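Local coordinates for protein pantothenate synthetase (Francisella tularensis subsp. tularensis, PDB 3N8H) that probably catalyses the ATP-dependent condensation of pantoate with beta-alanine to pantothenate, by way of a pantoyl-adenylate intermediate, and holds AMP in this crystal, at residues Val135-Leu149 against Leu163-Cys176. Sequence-based numbering, arbitrary orientation.
With AMP (adenosine monophosphate), chain D.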
ATOM      1  N   VAL A 135       8.015   4.314  -2.153  1.00 26.39           N
ATOM      2  CA  VAL A 135       7.463   5.538  -2.742  1.00 30.05           C
ATOM      3  C   VAL A 135       6.147   5.942  -2.041  1.00 31.73           C
ATOM      4  O   VAL A 135       5.946   7.108  -1.650  1.00 31.04           O
ATOM      5  CB  VAL A 135       7.287   5.401  -4.295  1.00 33.33           C
ATOM      6  CG1 VAL A 135       6.435   6.538  -4.860  1.00 27.08           C
ATOM      7  CG2 VAL A 135       8.649   5.391  -4.970  1.00 31.91           C
ATOM      8  N   LEU A 136       5.279   4.959  -1.829  1.00 32.87           N
ATOM      9  CA  LEU A 136       4.057   5.193  -1.057  1.00 34.54           C
ATOM     10  C   LEU A 136       4.375   5.805   0.318  1.00 37.45           C
ATOM     11  O   LEU A 136       3.738   6.765   0.733  1.00 30.07           O
ATOM     12  CB  LEU A 136       3.251   3.894  -0.885  1.00 33.95           C
ATOM     13  CG  LEU A 136       1.895   4.085  -0.184  1.00 37.50           C
ATOM     14  CD1 LEU A 136       1.113   5.287  -0.752  1.00 37.86           C
ATOM     15  CD2 LEU A 136       1.037   2.813  -0.253  1.00 28.80           C
ATOM     16  N   LYS A 137       5.344   5.237   1.023  1.00 30.22           N
ATOM     17  CA  LYS A 137       5.742   5.770   2.334  1.00 35.36           C
ATOM     18  C   LYS A 137       6.239   7.226   2.259  1.00 34.19           C
ATOM     19  O   LYS A 137       5.838   8.088   3.050  1.00 31.50           O
ATOM     20  CB  LYS A 137       6.829   4.868   2.937  1.00 28.30           C
ATOM     21  CG  LYS A 137       6.294   3.540   3.491  1.00 31.38           C
ATOM     22  CD  LYS A 137       7.468   2.564   3.761  1.00 29.67           C
ATOM     23  CE  LYS A 137       6.976   1.301   4.501  1.00 26.20           C
ATOM     24  NZ  LYS A 137       6.810   1.535   5.970  1.00 36.17           N
ATOM     25  N   LEU A 138       7.107   7.489   1.282  1.00 31.34           N
ATOM     26  CA  LEU A 138       7.714   8.803   1.092  1.00 33.13           C
ATOM     27  C   LEU A 138       6.666   9.865   0.766  1.00 34.89           C
ATOM     28  O   LEU A 138       6.773  11.038   1.157  1.00 32.21           O
ATOM     29  CB  LEU A 138       8.743   8.732  -0.035  1.00 30.06           C
ATOM     30  CG  LEU A 138      10.038   8.007   0.383  1.00 33.14           C
ATOM     31  CD1 LEU A 138      10.965   7.808  -0.800  1.00 25.89           C
ATOM     32  CD2 LEU A 138      10.772   8.798   1.507  1.00 37.38           C
ATOM     33  N   LEU A 139       5.658   9.445   0.029  1.00 28.68           N
ATOM     34  CA  LEU A 139       4.586  10.342  -0.382  1.00 37.15           C
ATOM     35  C   LEU A 139       3.679  10.648   0.804  1.00 33.50           C
ATOM     36  O   LEU A 139       3.130  11.766   0.928  1.00 34.70           O
ATOM     37  CB  LEU A 139       3.783   9.682  -1.515  1.00 35.26           C
ATOM     38  CG  LEU A 139       4.432   9.726  -2.905  1.00 35.18           C
ATOM     39  CD1 LEU A 139       3.551   9.015  -3.970  1.00 24.47           C
ATOM     40  CD2 LEU A 139       4.688  11.164  -3.305  1.00 33.57           C
ATOM     41  N   GLN A 140       3.536   9.651   1.677  1.00 29.94           N
ATOM     42  CA  GLN A 140       2.654   9.754   2.840  1.00 31.71           C
ATOM     43  C   GLN A 140       3.333  10.649   3.868  1.00 36.90           C
ATOM     44  O   GLN A 140       2.691  11.387   4.602  1.00 35.68           O
ATOM     45  CB  GLN A 140       2.385   8.372   3.419  1.00 28.37           C
ATOM     46  CG  GLN A 140       1.430   7.480   2.576  1.00 35.20           C
ATOM     47  CD  GLN A 140      -0.010   8.012   2.588  1.00 42.22           C
ATOM     48  OE1 GLN A 140      -0.407   8.792   1.713  1.00 37.66           O
ATOM     49  NE2 GLN A 140      -0.784   7.609   3.595  1.00 38.24           N
ATOM     50  N   ILE A 141       4.654  10.603   3.875  1.00 36.84           N
ATOM     51  CA  ILE A 141       5.443  11.427   4.774  1.00 40.26           C
ATOM     52  C   ILE A 141       5.494  12.862   4.248  1.00 38.55           C
ATOM     53  O   ILE A 141       5.234  13.792   4.987  1.00 38.96           O
ATOM     54  CB  ILE A 141       6.889  10.859   4.939  1.00 36.20           C
ATOM     55  CG1 ILE A 141       6.841   9.485   5.628  1.00 30.98           C
ATOM     56  CG2 ILE A 141       7.754  11.831   5.742  1.00 36.56           C
ATOM     57  CD1 ILE A 141       8.148   8.655   5.441  1.00 36.16           C
ATOM     58  N   THR A 142       5.808  13.045   2.965  1.00 31.04           N
ATOM     59  CA  THR A 142       6.108  14.381   2.456  1.00 29.06           C
ATOM     60  C   THR A 142       4.863  15.170   2.019  1.00 34.00           C
ATOM     61  O   THR A 142       4.880  16.391   2.025  1.00 39.10           O
ATOM     62  CB  THR A 142       7.072  14.314   1.276  1.00 32.96           C
ATOM     63  OG1 THR A 142       6.515  13.446   0.281  1.00 34.32           O
ATOM     64  CG2 THR A 142       8.426  13.747   1.730  1.00 36.60           C
ATOM     65  N   LYS A 143       3.819  14.455   1.617  1.00 32.32           N
ATOM     66  CA  LYS A 143       2.556  15.059   1.170  1.00 34.57           C
ATOM     67  C   LYS A 143       2.801  16.281   0.299  1.00 35.56           C
ATOM     68  O   LYS A 143       2.410  17.392   0.648  1.00 39.83           O
ATOM     69  CB  LYS A 143       1.654  15.394   2.359  1.00 35.98           C
ATOM     70  CG  LYS A 143       1.160  14.164   3.101  1.00 45.18           C
ATOM     71  CD  LYS A 143       0.550  14.511   4.459  1.00 53.91           C
ATOM     72  CE  LYS A 143       1.579  15.130   5.398  1.00 67.11           C
ATOM     73  NZ  LYS A 143       1.121  15.101   6.817  1.00 72.86           N
ATOM     74  N   PRO A 144       3.478  16.078  -0.836  1.00 38.46           N
ATOM     75  CA  PRO A 144       3.813  17.190  -1.711  1.00 37.73           C
ATOM     76  C   PRO A 144       2.673  17.492  -2.663  1.00 38.51           C
ATOM     77  O   PRO A 144       1.789  16.658  -2.870  1.00 36.86           O
ATOM     78  CB  PRO A 144       5.015  16.650  -2.502  1.00 32.84           C
ATOM     79  CG  PRO A 144       4.720  15.170  -2.600  1.00 35.56           C
ATOM     80  CD  PRO A 144       4.091  14.812  -1.280  1.00 41.63           C
ATOM     81  N   ASN A 145       2.727  18.677  -3.260  1.00 43.24           N
ATOM     82  CA  ASN A 145       1.823  19.058  -4.330  1.00 44.39           C
ATOM     83  C   ASN A 145       2.293  18.499  -5.667  1.00 47.42           C
ATOM     84  O   ASN A 145       1.468  18.088  -6.507  1.00 41.00           O
ATOM     85  CB  ASN A 145       1.745  20.580  -4.427  1.00 40.40           C
ATOM     86  CG  ASN A 145       1.190  21.211  -3.178  1.00 47.55           C
ATOM     87  OD1 ASN A 145       1.907  21.890  -2.430  1.00 43.77           O
ATOM     88  ND2 ASN A 145      -0.098  20.997  -2.938  1.00 48.85           N
ATOM     89  N   ASN A 146       3.620  18.497  -5.857  1.00 33.67           N
ATOM     90  CA  ASN A 146       4.230  18.085  -7.118  1.00 35.35           C
ATOM     91  C   ASN A 146       5.370  17.087  -6.954  1.00 39.28           C
ATOM     92  O   ASN A 146       6.284  17.292  -6.154  1.00 35.71           O
ATOM     93  CB  ASN A 146       4.743  19.291  -7.900  1.00 34.27           C
ATOM     94  CG  ASN A 146       3.619  20.237  -8.308  1.00 40.60           C
ATOM     95  OD1 ASN A 146       2.687  19.854  -9.010  1.00 37.59           O
ATOM     96  ND2 ASN A 146       3.707  21.468  -7.858  1.00 30.71           N
ATOM     97  N   LEU A 147       5.310  16.016  -7.738  1.00 31.40           N
ATOM     98  CA  LEU A 147       6.337  14.971  -7.706  1.00 32.56           C
ATOM     99  C   LEU A 147       7.109  14.960  -9.027  1.00 38.06           C
ATOM    100  O   LEU A 147       6.505  14.898 -10.087  1.00 35.46           O
ATOM    101  CB  LEU A 147       5.698  13.585  -7.498  1.00 30.84           C
ATOM    102  CG  LEU A 147       6.658  12.383  -7.448  1.00 31.61           C
ATOM    103  CD1 LEU A 147       7.674  12.550  -6.330  1.00 32.25           C
ATOM    104  CD2 LEU A 147       5.890  11.016  -7.315  1.00 35.85           C
ATOM    105  N   TYR A 148       8.439  14.983  -8.951  1.00 32.71           N
ATOM    106  CA  TYR A 148       9.294  15.036 -10.153  1.00 30.26           C
ATOM    107  C   TYR A 148      10.038  13.710 -10.349  1.00 32.63           C
ATOM    108  O   TYR A 148      10.717  13.233  -9.437  1.00 30.27           O
ATOM    109  CB  TYR A 148      10.259  16.257 -10.083  1.00 33.26           C
ATOM    110  CG  TYR A 148       9.447  17.535 -10.023  1.00 32.41           C
ATOM    111  CD1 TYR A 148       9.149  18.244 -11.169  1.00 30.90           C
ATOM    112  CD2 TYR A 148       8.883  17.949  -8.839  1.00 33.88           C
ATOM    113  CE1 TYR A 148       8.332  19.372 -11.135  1.00 33.70           C
ATOM    114  CE2 TYR A 148       8.079  19.069  -8.788  1.00 36.45           C
ATOM    115  CZ  TYR A 148       7.798  19.774  -9.930  1.00 35.44           C
ATOM    116  OH  TYR A 148       6.991  20.901  -9.838  1.00 38.14           O
ATOM    117  N   LEU A 149       9.851  13.116 -11.534  1.00 31.11           N
ATOM    118  CA  LEU A 149      10.384  11.806 -11.879  1.00 32.98           C
ATOM    119  C   LEU A 149      11.071  11.886 -13.240  1.00 37.71           C
ATOM    120  O   LEU A 149      10.639  12.646 -14.114  1.00 32.91           O
ATOM    121  CB  LEU A 149       9.257  10.755 -11.950  1.00 28.02           C
ATOM    122  CG  LEU A 149       8.397  10.436 -10.716  1.00 28.21           C
ATOM    123  CD1 LEU A 149       7.334   9.407 -11.069  1.00 38.41           C
ATOM    124  CD2 LEU A 149       9.271   9.930  -9.561  1.00 29.39           C
ATOM    125  N   LEU A 163      -0.017   4.057  -8.734  1.00 37.53           N
ATOM    126  CA  LEU A 163       0.003   4.165  -7.268  1.00 32.91           C
ATOM    127  C   LEU A 163      -0.723   5.403  -6.741  1.00 29.95           C
ATOM    128  O   LEU A 163      -1.470   5.336  -5.769  1.00 32.11           O
ATOM    129  CB  LEU A 163       1.438   4.219  -6.788  1.00 28.93           C
ATOM    130  CG  LEU A 163       1.623   4.244  -5.278  1.00 38.98           C
ATOM    131  CD1 LEU A 163       1.456   2.834  -4.687  1.00 34.13           C
ATOM    132  CD2 LEU A 163       2.982   4.897  -4.879  1.00 25.83           C
ATOM    133  N   VAL A 164      -0.466   6.542  -7.363  1.00 29.50           N
ATOM    134  CA  VAL A 164      -1.023   7.828  -6.919  1.00 32.47           C
ATOM    135  C   VAL A 164      -2.541   7.846  -7.144  1.00 31.49           C
ATOM    136  O   VAL A 164      -3.310   8.344  -6.310  1.00 37.35           O
ATOM    137  CB  VAL A 164      -0.276   9.027  -7.616  1.00 42.00           C
ATOM    138  CG1 VAL A 164      -1.130  10.283  -7.673  1.00 43.02           C
ATOM    139  CG2 VAL A 164       1.047   9.308  -6.911  1.00 38.11           C
ATOM    140  N   LYS A 165      -2.956   7.226  -8.242  1.00 35.45           N
ATOM    141  CA  LYS A 165      -4.357   7.081  -8.605  1.00 38.04           C
ATOM    142  C   LYS A 165      -5.107   6.130  -7.660  1.00 39.48           C
ATOM    143  O   LYS A 165      -6.207   6.427  -7.171  1.00 34.07           O
ATOM    144  CB  LYS A 165      -4.417   6.535 -10.031  1.00 31.64           C
ATOM    145  CG  LYS A 165      -5.829   6.366 -10.579  1.00 38.56           C
ATOM    146  CD  LYS A 165      -5.797   5.647 -11.934  1.00 40.58           C
ATOM    147  CE  LYS A 165      -7.095   5.851 -12.700  1.00 52.15           C
ATOM    148  NZ  LYS A 165      -6.944   5.435 -14.122  1.00 58.23           N
ATOM    149  N   ASP A 166      -4.499   4.979  -7.410  1.00 32.73           N
ATOM    150  CA  ASP A 166      -5.140   3.895  -6.664  1.00 31.29           C
ATOM    151  C   ASP A 166      -5.261   4.205  -5.193  1.00 32.29           C
ATOM    152  O   ASP A 166      -6.203   3.775  -4.533  1.00 34.82           O
ATOM    153  CB  ASP A 166      -4.341   2.605  -6.833  1.00 38.82           C
ATOM    154  CG  ASP A 166      -4.950   1.672  -7.883  1.00 45.68           C
ATOM    155  OD1 ASP A 166      -6.191   1.468  -7.878  1.00 53.67           O
ATOM    156  OD2 ASP A 166      -4.177   1.139  -8.704  1.00 38.87           O
ATOM    157  N   PHE A 167      -4.314   4.971  -4.668  1.00 28.08           N
ATOM    158  CA  PHE A 167      -4.367   5.279  -3.247  1.00 33.77           C
ATOM    159  C   PHE A 167      -4.636   6.739  -2.982  1.00 36.14           C
ATOM    160  O   PHE A 167      -4.234   7.290  -1.951  1.00 35.96           O
ATOM    161  CB  PHE A 167      -3.103   4.747  -2.563  1.00 32.45           C
ATOM    162  CG  PHE A 167      -2.955   3.270  -2.752  1.00 35.58           C
ATOM    163  CD1 PHE A 167      -3.874   2.402  -2.161  1.00 32.44           C
ATOM    164  CD2 PHE A 167      -1.976   2.750  -3.579  1.00 36.07           C
ATOM    165  CE1 PHE A 167      -3.790   1.021  -2.345  1.00 35.28           C
ATOM    166  CE2 PHE A 167      -1.875   1.368  -3.780  1.00 40.04           C
ATOM    167  CZ  PHE A 167      -2.784   0.500  -3.171  1.00 33.62           C
ATOM    168  N   PHE A 168      -5.306   7.359  -3.947  1.00 39.20           N
ATOM    169  CA  PHE A 168      -5.905   8.673  -3.781  1.00 34.57           C
ATOM    170  C   PHE A 168      -4.977   9.699  -3.180  1.00 40.42           C
ATOM    171  O   PHE A 168      -5.328  10.412  -2.242  1.00 44.70           O
ATOM    172  CB  PHE A 168      -7.197   8.512  -2.988  1.00 31.58           C
ATOM    173  CG  PHE A 168      -8.123   7.500  -3.611  1.00 36.75           C
ATOM    174  CD1 PHE A 168      -8.984   7.871  -4.635  1.00 40.86           C
ATOM    175  CD2 PHE A 168      -8.092   6.173  -3.221  1.00 34.35           C
ATOM    176  CE1 PHE A 168      -9.819   6.941  -5.243  1.00 47.19           C
ATOM    177  CE2 PHE A 168      -8.930   5.234  -3.838  1.00 37.36           C
ATOM    178  CZ  PHE A 168      -9.793   5.629  -4.844  1.00 44.58           C
ATOM    179  N   ILE A 169      -3.777   9.765  -3.740  1.00 39.31           N
ATOM    180  CA  ILE A 169      -2.779  10.734  -3.324  1.00 36.25           C
ATOM    181  C   ILE A 169      -2.914  11.979  -4.202  1.00 40.52           C
ATOM    182  O   ILE A 169      -2.777  11.907  -5.421  1.00 37.11           O
ATOM    183  CB  ILE A 169      -1.388  10.110  -3.474  1.00 36.70           C
ATOM    184  CG1 ILE A 169      -1.255   8.932  -2.491  1.00 37.48           C
ATOM    185  CG2 ILE A 169      -0.273  11.154  -3.301  1.00 42.61           C
ATOM    186  CD1 ILE A 169      -0.041   8.064  -2.753  1.00 34.22           C
ATOM    187  N   ASN A 170      -3.187  13.125  -3.594  1.00 36.24           N
ATOM    188  CA  ASN A 170      -3.412  14.341  -4.383  1.00 39.83           C
ATOM    189  C   ASN A 170      -2.100  15.055  -4.678  1.00 42.09           C
ATOM    190  O   ASN A 170      -1.739  16.043  -4.040  1.00 45.68           O
ATOM    191  CB  ASN A 170      -4.430  15.272  -3.706  1.00 52.17           C
ATOM    192  CG  ASN A 170      -4.994  16.302  -4.662  1.00 60.23           C
ATOM    193  OD1 ASN A 170      -4.373  16.626  -5.673  1.00 72.07           O
ATOM    194  ND2 ASN A 170      -6.182  16.820  -4.352  1.00 73.07           N
ATOM    195  N   THR A 171      -1.372  14.499  -5.634  1.00 44.84           N
ATOM    196  CA  THR A 171      -0.054  14.961  -6.003  1.00 43.89           C
ATOM    197  C   THR A 171       0.015  14.904  -7.525  1.00 44.43           C
ATOM    198  O   THR A 171      -0.399  13.921  -8.127  1.00 43.61           O
ATOM    199  CB  THR A 171       1.035  14.045  -5.406  1.00 43.80           C
ATOM    200  OG1 THR A 171       1.111  14.256  -3.988  1.00 49.29           O
ATOM    201  CG2 THR A 171       2.383  14.351  -6.022  1.00 38.92           C
ATOM    202  N   LYS A 172       0.502  15.968  -8.149  1.00 36.98           N
ATOM    203  CA  LYS A 172       0.693  15.946  -9.585  1.00 31.06           C
ATOM    204  C   LYS A 172       2.053  15.310  -9.880  1.00 36.69           C
ATOM    205  O   LYS A 172       3.008  15.484  -9.118  1.00 39.15           O
ATOM    206  CB  LYS A 172       0.613  17.361 -10.160  1.00 37.08           C
ATOM    207  CG  LYS A 172       0.802  17.426 -11.654  1.00 48.14           C
ATOM    208  CD  LYS A 172       0.030  18.592 -12.268  1.00 57.51           C
ATOM    209  CE  LYS A 172       0.958  19.711 -12.729  1.00 64.20           C
ATOM    210  NZ  LYS A 172       1.360  20.630 -11.622  1.00 62.70           N
ATOM    211  N   ILE A 173       2.130  14.551 -10.965  1.00 35.15           N
ATOM    212  CA  ILE A 173       3.407  13.958 -11.383  1.00 40.03           C
ATOM    213  C   ILE A 173       3.961  14.651 -12.625  1.00 42.37           C
ATOM    214  O   ILE A 173       3.296  14.712 -13.653  1.00 40.98           O
ATOM    215  CB  ILE A 173       3.269  12.456 -11.618  1.00 32.85           C
ATOM    216  CG1 ILE A 173       3.089  11.763 -10.267  1.00 40.34           C
ATOM    217  CG2 ILE A 173       4.501  11.885 -12.354  1.00 28.17           C
ATOM    218  CD1 ILE A 173       2.325  10.494 -10.340  1.00 31.74           C
ATOM    219  N   ILE A 174       5.181  15.170 -12.501  1.00 41.25           N
ATOM    220  CA  ILE A 174       5.893  15.835 -13.585  1.00 29.61           C
ATOM    221  C   ILE A 174       7.042  14.928 -14.082  1.00 37.78           C
ATOM    222  O   ILE A 174       7.976  14.648 -13.337  1.00 32.82           O
ATOM    223  CB  ILE A 174       6.489  17.181 -13.110  1.00 31.67           C
ATOM    224  CG1 ILE A 174       5.392  18.094 -12.534  1.00 38.42           C
ATOM    225  CG2 ILE A 174       7.186  17.889 -14.272  1.00 35.31           C
ATOM    226  CD1 ILE A 174       4.869  17.651 -11.168  1.00 40.58           C
ATOM    227  N   VAL A 175       6.951  14.452 -15.325  1.00 35.73           N
ATOM    228  CA  VAL A 175       8.007  13.618 -15.918  1.00 42.32           C
ATOM    229  C   VAL A 175       9.037  14.481 -16.649  1.00 38.62           C
ATOM    230  O   VAL A 175       8.669  15.385 -17.398  1.00 36.99           O
ATOM    231  CB  VAL A 175       7.409  12.592 -16.906  1.00 43.45           C
ATOM    232  CG1 VAL A 175       8.484  11.632 -17.397  1.00 43.26           C
ATOM    233  CG2 VAL A 175       6.286  11.835 -16.219  1.00 37.30           C
ATOM    234  N   CYS A 176      10.318  14.181 -16.452  1.00 33.22           N
ATOM    235  CA  CYS A 176      11.397  15.033 -16.933  1.00 40.87           C
ATOM    236  C   CYS A 176      12.349  14.276 -17.860  1.00 39.16           C
ATOM    237  O   CYS A 176      12.614  13.108 -17.626  1.00 36.26           O
ATOM    238  CB  CYS A 176      12.175  15.596 -15.734  1.00 41.88           C
ATOM    239  SG  CYS A 176      11.153  16.595 -14.591  1.00 43.57           S
TER
HETATM  240  P   AMP D 270      17.647   7.276  -8.613  1.00 34.80           P
HETATM  241  O1P AMP D 270      18.374   8.155  -7.600  1.00 34.28           O
HETATM  242  O2P AMP D 270      18.482   6.700  -9.716  1.00 33.22           O
HETATM  243  O3P AMP D 270      16.751   6.274  -7.981  1.00 44.16           O
HETATM  244  O5' AMP D 270      16.767   8.356  -9.445  1.00 28.96           O
HETATM  245  C5' AMP D 270      16.001   9.378  -8.807  1.00 31.25           C
HETATM  246  C4' AMP D 270      15.164  10.113  -9.825  1.00 32.67           C
HETATM  247  O4' AMP D 270      16.053  10.746 -10.799  1.00 29.73           O
HETATM  248  C3' AMP D 270      14.203   9.213 -10.621  1.00 28.33           C
HETATM  249  O3' AMP D 270      13.003   9.941 -10.933  1.00 29.21           O
HETATM  250  C2' AMP D 270      14.993   8.953 -11.897  1.00 24.27           C
HETATM  251  O2' AMP D 270      14.236   8.560 -13.030  1.00 35.35           O
HETATM  252  C1' AMP D 270      15.688  10.298 -12.097  1.00 24.13           C
HETATM  253  N9  AMP D 270      16.853  10.203 -12.984  1.00 32.74           N
HETATM  254  C8  AMP D 270      17.870   9.317 -12.866  1.00 29.70           C
HETATM  255  N7  AMP D 270      18.764   9.482 -13.881  1.00 31.01           N
HETATM  256  C5  AMP D 270      18.295  10.473 -14.681  1.00 24.77           C
HETATM  257  C6  AMP D 270      18.753  11.138 -15.919  1.00 25.02           C
HETATM  258  N6  AMP D 270      19.895  10.736 -16.501  1.00 25.62           N
HETATM  259  N1  AMP D 270      18.009  12.128 -16.444  1.00 28.68           N
HETATM  260  C2  AMP D 270      16.848  12.492 -15.850  1.00 30.06           C
HETATM  261  N3  AMP D 270      16.368  11.939 -14.715  1.00 35.69           N
HETATM  262  C4  AMP D 270      17.039  10.939 -14.087  1.00 28.48           C
HETATM  263  O   HOH W   1      -0.876  17.747  -2.043  1.00 53.86           O
HETATM  264  O   HOH W   2      -1.963  19.078  -4.638  1.00 71.19           O
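Ile-174 lies against the Tyr-148 ring: its CD1 sits over one face, 4.1 Å from the ring centroid, in a CH-pi contact, while Cys-176 SG comes to the ring edge. Tyr-148 and Ile-174 pair in register in two parallel strands, 146-149 and 172-176, where backbone bonds alternate from Lys-172 N to Asn-145 O through to Cys-176 N to Leu-149 O. The one from Ile-174 N to Leu-147 O is almost straight (176°). On the other face, Leu-147 and Ile-173 run side by side, and Leu-149 borders AMP.

Ile-169, in the loop after helix 154-166, sets its CD1 against Leu-136 CD1 (3.6 Å) and Leu-139 CD1 of helix 127-142; Leu-139 CD1 also meets Val-164 CG2 at 3.9 Å. Leu-163 CD2 touches Val-135 CG1 (3.8 Å).

Thr-171 is held firmly, OG1 donating to Pro-144 O (2.7 Å), tilted out of the carbonyl plane, and CG2 against Leu-147 CB. The solvent side is at exposed Asn-170 and Lys-172: waters link Pro-144 and Asn-145 to Asn-170 O. Lys-172 runs alongside Asn-146, its chain bending at chi3 and chi4 to bring NZ to OD1 at 3.0 Å; Asn-146 ND2 bonds Asn-50.

Strands 146-150 and 172-176, with helix 154-166 as crossover, form a beta-alpha-beta unit at one edge of the chain's parallel sheet. Strand 26-31 flanks 146-150, and helix 37-49 packs on the side of the sheet that carries Tyr-148, Ile-174 and Cys-176.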